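Local atomic coordinates of BugD (Bordetella pertussis Tohama I, PDB entry 2F5X), a protein that binds aspartic acid as a periplasmic solute receptor, probably for uptake by a tripartite tricarboxylate transporter. Residues A[18-23]-A[51-56]. Numbering follows the deposited sequence.
Sequences PVNMVV and VVENKG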
# COMPACT_ATOMS: atom_id res chain seq x y z
N PRO A 18 -9.38 -12.89 -20.86
CA PRO A 18 -8.68 -11.96 -19.96
C PRO A 18 -8.87 -12.26 -18.47
O PRO A 18 -9.93 -12.75 -18.04
CB PRO A 18 -9.27 -10.60 -20.33
CG PRO A 18 -9.65 -10.78 -21.78
CD PRO A 18 -10.22 -12.16 -21.84
N VAL A 19 -7.83 -11.98 -17.70
CA VAL A 19 -7.82 -12.17 -16.25
C VAL A 19 -8.06 -10.83 -15.58
O VAL A 19 -7.36 -9.85 -15.88
CB VAL A 19 -6.47 -12.76 -15.78
CG1 VAL A 19 -6.39 -12.82 -14.25
CG2 VAL A 19 -6.25 -14.14 -16.38
N ASN A 20 -9.04 -10.78 -14.68
CA ASN A 20 -9.32 -9.56 -13.93
C ASN A 20 -8.47 -9.48 -12.69
O ASN A 20 -8.44 -10.41 -11.88
CB ASN A 20 -10.80 -9.49 -13.53
CG ASN A 20 -11.73 -9.44 -14.73
OD1 ASN A 20 -12.73 -10.16 -14.79
ND2 ASN A 20 -11.41 -8.59 -15.69
N MSE A 21 -7.76 -8.35 -12.55
CA MSE A 21 -6.93 -8.09 -11.39
C MSE A 21 -7.59 -6.99 -10.57
O MSE A 21 -7.68 -5.84 -11.02
CB MSE A 21 -5.52 -7.68 -11.82
CG MSE A 21 -4.74 -6.89 -10.77
SE MSE A 21 -2.87 -6.65 -11.26
CE MSE A 21 -2.58 -8.34 -11.02
N VAL A 22 -8.07 -7.35 -9.39
CA VAL A 22 -8.74 -6.38 -8.52
C VAL A 22 -7.73 -5.63 -7.67
O VAL A 22 -6.90 -6.24 -6.98
CB VAL A 22 -9.79 -7.10 -7.62
CG1 VAL A 22 -10.40 -6.15 -6.56
CG2 VAL A 22 -10.87 -7.77 -8.49
N VAL A 23 -7.81 -4.30 -7.73
CA VAL A 23 -7.05 -3.39 -6.88
C VAL A 23 -8.07 -2.75 -5.94
O VAL A 23 -8.95 -2.04 -6.41
CB VAL A 23 -6.37 -2.31 -7.75
CG1 VAL A 23 -5.81 -1.17 -6.90
CG2 VAL A 23 -5.28 -2.93 -8.60
N VAL A 51 -6.78 -7.33 -16.95
CA VAL A 51 -7.65 -6.15 -16.85
C VAL A 51 -7.73 -5.71 -15.40
O VAL A 51 -8.21 -6.45 -14.54
CB VAL A 51 -9.09 -6.45 -17.36
CG1 VAL A 51 -9.98 -5.22 -17.23
CG2 VAL A 51 -9.07 -6.96 -18.80
N VAL A 52 -7.27 -4.49 -15.13
CA VAL A 52 -7.31 -3.96 -13.76
C VAL A 52 -8.71 -3.45 -13.43
O VAL A 52 -9.32 -2.71 -14.21
CB VAL A 52 -6.23 -2.86 -13.55
CG1 VAL A 52 -6.39 -2.18 -12.19
CG2 VAL A 52 -4.82 -3.45 -13.69
N GLU A 53 -9.22 -3.87 -12.27
CA GLU A 53 -10.50 -3.38 -11.77
C GLU A 53 -10.28 -2.71 -10.43
O GLU A 53 -9.64 -3.28 -9.55
CB GLU A 53 -11.51 -4.53 -11.65
CG GLU A 53 -11.80 -5.22 -12.97
CD GLU A 53 -12.82 -6.34 -12.88
OE1 GLU A 53 -13.04 -6.88 -11.77
OE2 GLU A 53 -13.39 -6.69 -13.94
N ASN A 54 -10.81 -1.51 -10.28
CA ASN A 54 -10.62 -0.76 -9.04
C ASN A 54 -11.85 -0.87 -8.17
O ASN A 54 -12.95 -0.53 -8.61
CB ASN A 54 -10.29 0.70 -9.34
CG ASN A 54 -9.00 0.83 -10.11
OD1 ASN A 54 -9.00 0.92 -11.34
ND2 ASN A 54 -7.88 0.82 -9.39
N LYS A 55 -11.68 -1.38 -6.95
CA LYS A 55 -12.82 -1.59 -6.07
C LYS A 55 -12.51 -1.05 -4.68
O LYS A 55 -12.11 -1.78 -3.78
CB LYS A 55 -13.20 -3.09 -6.01
CG LYS A 55 -13.63 -3.67 -7.37
CD LYS A 55 -14.94 -3.04 -7.87
CE LYS A 55 -15.08 -3.10 -9.40
NZ LYS A 55 -14.85 -1.79 -10.11
N GLY A 56 -12.68 0.26 -4.54
CA GLY A 56 -12.34 0.94 -3.29
C GLY A 56 -13.42 0.83 -2.23
O GLY A 56 -14.58 0.50 -2.53
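Strands 19-23 and 50-54 pair in parallel as the two strands of a beta-alpha-beta unit, whose crossover helix 30-46 packs over one face of the sheet in this periplasmic binding protein. Strand 19-23 is the inner one, with strand 76-81 along its other edge. Five backbone hydrogen bonds join the pair, from Val51 N to Val19 O (2.8 Å) through to Lys55 N and Val23 O (2.9 Å), beyond the end of the second strand. Met21, Val23, Val52 and Asn54 face the crossover helix. There Val23 CG2 meets Val52 CG1 at 3.8 Å, while the chain of Met21, a selenomethionine, leads away, its SE still 4.5 Å from Val52 CG2. The side chains of Val23 and Asn54 lie side by side, pointing the same way, with Val23 CG1 3.8 Å from Asn54 ND2. Asn54 OD1 accepts from Arg36 NH2, and ND2 bonds Asp32 OD1 and the carbonyl of Phe25, a residue of the aspartic acid pocket; the side chain of Val23 lies about 5 Å from the bound ligand. On the other face, Val22 CG1 touches the aliphatic part of Lys55, where Gln66 and Val67 of helix 61-68 cover Val22. Glu53, its CG beside the backbone N (chi1 -61°) and its chain extended, reaches back over Asn20. Carboxylate and amide stack with planes 19° apart, so Glu53 OE2 lies 3.3 Å from Asn20 ND2 without a hydrogen bond.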